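Local structure of GST N-terminal domain-containing protein (Pseudomonas syringae pv. tomato, 3IC8) at residues Val27-Val32 against Gly221-Leu226; Thr44-Gly49 against Ala230-Ala235. The protein is of unknown function but, with thioredoxin-like N-terminal and helical C-terminal domains of the glutathione transferase family, may bind glutathione or a related thiol. All coordinates share one frame; numbering follows the deposited sequence.

Contact 1: residues Val27-Val32 against Gly221-Leu226; sequences VNWRSV and GSLSDL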
loop_
_atom_site.group_PDB
_atom_site.type_symbol
_atom_site.label_atom_id
_atom_site.label_comp_id
_atom_site.label_asym_id
_atom_site.label_seq_id
_atom_site.Cartn_x
_atom_site.Cartn_y
_atom_site.Cartn_z
ATOM N N VAL A 27 17.867 3.502 -12.335
ATOM C CA VAL A 27 19.124 4.098 -12.649
ATOM C C VAL A 27 19.248 5.343 -11.834
ATOM O O VAL A 27 18.289 5.863 -11.379
ATOM C CB VAL A 27 19.172 4.492 -14.108
ATOM C CG1 VAL A 27 19.647 3.367 -14.937
ATOM C CG2 VAL A 27 17.831 4.940 -14.563
ATOM N N ASN A 28 20.458 5.804 -11.647
ATOM C CA ASN A 28 20.690 7.015 -10.937
ATOM C C ASN A 28 20.941 8.077 -11.962
ATOM O O ASN A 28 21.633 7.856 -12.909
ATOM C CB ASN A 28 21.879 6.849 -10.018
ATOM C CG ASN A 28 21.560 6.035 -8.806
ATOM O OD1 ASN A 28 21.575 6.525 -7.709
ATOM N ND2 ASN A 28 21.271 4.779 -9.005
ATOM N N TRP A 29 20.336 9.229 -11.791
ATOM C CA TRP A 29 20.419 10.259 -12.787
ATOM C C TRP A 29 20.577 11.640 -12.193
ATOM O O TRP A 29 20.265 11.870 -11.071
ATOM C CB TRP A 29 19.216 10.192 -13.739
ATOM C CG TRP A 29 17.897 10.205 -13.080
ATOM C CD1 TRP A 29 17.330 9.203 -12.424
ATOM C CD2 TRP A 29 16.985 11.295 -13.012
ATOM N NE1 TRP A 29 16.125 9.572 -11.945
ATOM C CE2 TRP A 29 15.886 10.860 -12.300
ATOM C CE3 TRP A 29 17.001 12.601 -13.482
ATOM C CZ2 TRP A 29 14.814 11.662 -12.049
ATOM C CZ3 TRP A 29 15.940 13.389 -13.235
ATOM C CH2 TRP A 29 14.862 12.927 -12.526
ATOM N N ARG A 30 21.050 12.559 -12.999
ATOM C CA ARG A 30 21.193 13.910 -12.578
ATOM C C ARG A 30 20.014 14.709 -13.061
ATOM O O ARG A 30 19.590 14.535 -14.150
ATOM C CB ARG A 30 22.476 14.487 -13.143
ATOM C CG ARG A 30 23.697 13.704 -12.836
ATOM C CD ARG A 30 23.815 13.405 -11.376
ATOM N NE ARG A 30 23.945 14.607 -10.580
ATOM C CZ ARG A 30 25.064 15.283 -10.458
ATOM N NH1 ARG A 30 26.144 14.889 -11.065
ATOM N NH2 ARG A 30 25.109 16.352 -9.730
ATOM N N SER A 31 19.504 15.599 -12.241
ATOM C CA SER A 31 18.378 16.399 -12.630
ATOM C C SER A 31 18.771 17.820 -12.915
ATOM O O SER A 31 19.260 18.503 -12.067
ATOM C CB SER A 31 17.368 16.406 -11.519
ATOM O OG SER A 31 16.230 17.094 -11.908
ATOM N N VAL A 32 18.529 18.272 -14.125
ATOM C CA VAL A 32 18.797 19.638 -14.459
ATOM C C VAL A 32 17.472 20.303 -14.596
ATOM O O VAL A 32 16.669 19.896 -15.373
ATOM C CB VAL A 32 19.533 19.784 -15.783
ATOM C CG1 VAL A 32 19.711 21.200 -16.114
ATOM C CG2 VAL A 32 20.835 19.149 -15.721
ATOM N N GLY A 221 13.131 6.792 -9.389
ATOM C CA GLY A 221 14.522 6.445 -9.233
ATOM C C GLY A 221 15.305 7.338 -8.311
ATOM O O GLY A 221 14.754 7.914 -7.432
ATOM N N SER A 222 16.601 7.432 -8.509
ATOM C CA SER A 222 17.432 8.229 -7.626
ATOM C C SER A 222 18.103 9.374 -8.323
ATOM O O SER A 222 18.830 9.170 -9.236
ATOM C CB SER A 222 18.502 7.347 -7.018
ATOM O OG SER A 222 18.244 7.128 -5.663
ATOM N N LEU A 223 17.899 10.584 -7.852
ATOM C CA LEU A 223 18.438 11.735 -8.524
ATOM C C LEU A 223 19.228 12.649 -7.623
ATOM O O LEU A 223 18.999 12.693 -6.449
ATOM C CB LEU A 223 17.313 12.515 -9.185
ATOM C CG LEU A 223 16.347 13.310 -8.333
ATOM C CD1 LEU A 223 16.913 14.636 -7.977
ATOM C CD2 LEU A 223 15.035 13.489 -8.985
ATOM N N SER A 224 20.173 13.363 -8.213
ATOM C CA SER A 224 20.854 14.493 -7.604
ATOM C C SER A 224 20.774 15.680 -8.522
ATOM O O SER A 224 20.923 15.534 -9.694
ATOM C CB SER A 224 22.314 14.195 -7.373
ATOM O OG SER A 224 22.577 12.834 -7.452
ATOM N N ASP A 225 20.569 16.865 -7.983
ATOM C CA ASP A 225 20.509 18.064 -8.798
ATOM C C ASP A 225 21.819 18.356 -9.474
ATOM O O ASP A 225 22.846 18.144 -8.902
ATOM C CB ASP A 225 20.176 19.266 -7.952
ATOM C CG ASP A 225 18.821 19.193 -7.364
ATOM O OD1 ASP A 225 18.084 18.255 -7.672
ATOM O OD2 ASP A 225 18.475 20.087 -6.583
ATOM N N LEU A 226 21.755 18.837 -10.702
ATOM C CA LEU A 226 22.909 19.290 -11.410
ATOM C C LEU A 226 22.571 20.596 -12.046
ATOM O O LEU A 226 21.554 20.730 -12.629
ATOM C CB LEU A 226 23.312 18.277 -12.456
ATOM C CG LEU A 226 24.461 18.653 -13.357
ATOM C CD1 LEU A 226 25.689 18.694 -12.593
ATOM C CD2 LEU A 226 24.594 17.751 -14.528
#
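With its CG wedged between the backbone N and the carbonyl carbon (chi1 53°), W29 brings its indole alongside L223. L223 CB sits over the face of the six-membered ring, 3.9 Å from its centroid, in a CH-pi contact, and L223 CD2 continues along it to within 3.6 Å of W29 CZ2. The R30 chain takes a different course: it bends at chi2 and chi3 (-51° and -63°) and folds back over the neighbouring strand. There R30 NE donates to S224 O (3.3 Å), which lies near the guanidinium plane, and R30 NH2 donates to D225 O (3.0 Å). In both cases the nitrogen stands above the carbonyl plane. S224 O is gripped twice, since S31 N reaches it at 2.9 Å from the face opposite R30 NE. L226 lies across the arginine at about a right angle, its CB above one face of the guanidinium, offset toward the rim.

Between these two sets of side chains, 28-32 and 222-225 pair as parallel strands. W29 N binds S222 O (3.0 Å), W29 O takes S224 N, and S31 O takes L226 N (2.9 Å), so W29 and S31 supply the backbone bonds toward 222-225, while R30 and V32 turn theirs to strand 4-8.

R30 NH1 also forms a salt bridge with E3, and W29 NE1 donates to H220 O. Strand 222-225 is thus an outermost strand of the sheet within this chain, added beside 28-33 of the thioredoxin-like N-terminal domain. Helix 16-25 packs against W29 through R19 and L22, and helix 228-237 packs on L226.

Contact 2: residues Thr44-Gly49 against Ala230-Ala235; sequences TALTGG and AAIEIA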
loop_
_atom_site.group_PDB
_atom_site.type_symbol
_atom_site.label_atom_id
_atom_site.label_comp_id
_atom_site.label_asym_id
_atom_site.label_seq_id
_atom_site.Cartn_x
_atom_site.Cartn_y
_atom_site.Cartn_z
ATOM N N THR A 44 19.686 25.084 -25.326
ATOM C CA THR A 44 20.034 25.141 -26.740
ATOM C C THR A 44 21.519 25.111 -26.999
ATOM O O THR A 44 21.949 24.842 -28.081
ATOM C CB THR A 44 19.454 26.329 -27.420
ATOM O OG1 THR A 44 19.798 27.487 -26.690
ATOM C CG2 THR A 44 17.981 26.222 -27.463
ATOM N N ALA A 45 22.286 25.371 -25.964
ATOM C CA ALA A 45 23.698 25.223 -26.047
ATOM C C ALA A 45 24.054 23.797 -26.336
ATOM O O ALA A 45 24.949 23.559 -27.091
ATOM C CB ALA A 45 24.321 25.636 -24.777
ATOM N N LEU A 46 23.317 22.860 -25.765
ATOM C CA LEU A 46 23.432 21.470 -26.144
ATOM C C LEU A 46 22.612 21.011 -27.338
ATOM O O LEU A 46 23.118 20.402 -28.218
ATOM C CB LEU A 46 23.107 20.593 -24.956
ATOM C CG LEU A 46 23.676 20.979 -23.610
ATOM C CD1 LEU A 46 22.915 20.306 -22.559
ATOM C CD2 LEU A 46 25.097 20.637 -23.498
ATOM N N THR A 47 21.332 21.289 -27.356
ATOM C CA THR A 47 20.460 20.868 -28.435
ATOM C C THR A 47 20.669 21.469 -29.807
ATOM O O THR A 47 20.381 20.842 -30.787
ATOM C CB THR A 47 19.024 21.028 -28.081
ATOM O OG1 THR A 47 18.752 22.402 -27.900
ATOM C CG2 THR A 47 18.736 20.305 -26.821
ATOM N N GLY A 48 21.147 22.690 -29.884
ATOM C CA GLY A 48 21.098 23.392 -31.138
ATOM C C GLY A 48 19.789 24.087 -31.386
ATOM O O GLY A 48 19.502 24.506 -32.471
ATOM N N GLY A 49 19.010 24.257 -30.347
ATOM C CA GLY A 49 17.720 24.880 -30.472
ATOM C C GLY A 49 16.460 24.053 -30.412
ATOM O O GLY A 49 15.408 24.615 -30.330
ATOM N N ALA A 230 26.859 23.219 -15.155
ATOM C CA ALA A 230 27.680 22.056 -14.927
ATOM C C ALA A 230 27.489 21.065 -16.041
ATOM O O ALA A 230 28.378 20.373 -16.428
ATOM C CB ALA A 230 27.371 21.455 -13.625
ATOM N N ALA A 231 26.280 20.997 -16.530
ATOM C CA ALA A 231 25.931 20.133 -17.618
ATOM C C ALA A 231 26.610 20.515 -18.906
ATOM O O ALA A 231 27.021 19.680 -19.648
ATOM C CB ALA A 231 24.472 20.116 -17.777
ATOM N N ILE A 232 26.714 21.790 -19.182
ATOM C CA ILE A 232 27.455 22.196 -20.335
ATOM C C ILE A 232 28.913 21.788 -20.209
ATOM O O ILE A 232 29.500 21.308 -21.136
ATOM C CB ILE A 232 27.373 23.677 -20.525
ATOM C CG1 ILE A 232 25.982 24.040 -20.969
ATOM C CG2 ILE A 232 28.305 24.105 -21.563
ATOM C CD1 ILE A 232 25.710 25.452 -20.969
ATOM N N GLU A 233 29.494 21.949 -19.042
ATOM C CA GLU A 233 30.879 21.594 -18.876
ATOM C C GLU A 233 31.101 20.131 -19.100
ATOM O O GLU A 233 32.094 19.735 -19.652
ATOM C CB GLU A 233 31.408 21.981 -17.511
ATOM C CG GLU A 233 31.448 23.449 -17.254
ATOM C CD GLU A 233 32.315 24.221 -18.208
ATOM O OE1 GLU A 233 33.512 23.936 -18.297
ATOM O OE2 GLU A 233 31.808 25.144 -18.844
ATOM N N ILE A 234 30.162 19.324 -18.664
ATOM C CA ILE A 234 30.315 17.911 -18.791
ATOM C C ILE A 234 30.383 17.561 -20.239
ATOM O O ILE A 234 31.130 16.711 -20.623
ATOM C CB ILE A 234 29.189 17.160 -18.125
ATOM C CG1 ILE A 234 29.496 16.988 -16.654
ATOM C CG2 ILE A 234 28.991 15.821 -18.772
ATOM C CD1 ILE A 234 28.310 16.880 -15.828
ATOM N N ALA A 235 29.583 18.219 -21.043
ATOM C CA ALA A 235 29.602 17.990 -22.462
ATOM C C ALA A 235 30.913 18.393 -23.059
ATOM O O ALA A 235 31.422 17.730 -23.897
ATOM C CB ALA A 235 28.512 18.742 -23.110
#
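L46 and A45 reach from helix 41-47 to I232 and A235 of helix 228-237, and the side-chain contacts across are apolar packing. L46 does most of it with one branch: CD2 lies 3.9 Å from A235 CB and 4.3 Å from I232 CG1. Its CG is anti to the carbonyl carbon (chi1 -43°), and from there CD2 extends toward the other helix. Beside it, the A45 methyl meets the far end of the isoleucine, A45 CB to I232 CD1 at 4.1 Å.

No hydrogen bond joins the two segments directly. Their polar bonds run to other parts of the chain: A45 O accepts from R288 NH1, and A231 O from Q57 NE2.

The packing sets helix 41-47 of the thioredoxin-like N-terminal domain beside helix 228-237, and both helices touch H7 of strand 4-8 and Q57 of strand 55-58. R292, from a loop, likewise lies against A45 and I232. The direct contact is small, buried and apolar, so shape fit and exclusion of water probably contribute to holding the helices together, alongside H7, Q57 and R292, which touch both segments.

Overall arrangement
From the N terminus, the chain runs through strand 28-33 of contact 1 and then helix 41-47 of contact 2, both in the thioredoxin-like part. It next passes through the rest of that part and the helical domain before coming back as strand 222-225 and helix 228-237, which meet those two elements in the same order. Each contact therefore closes a loop of 180 residues or more, and the two loops cross rather than nest. Together they lay the returning chain on the N-terminal domain as an added edge strand followed by a helix. The contact centres are about 17 Å apart, but they touch where L226 and V32 pack on A231.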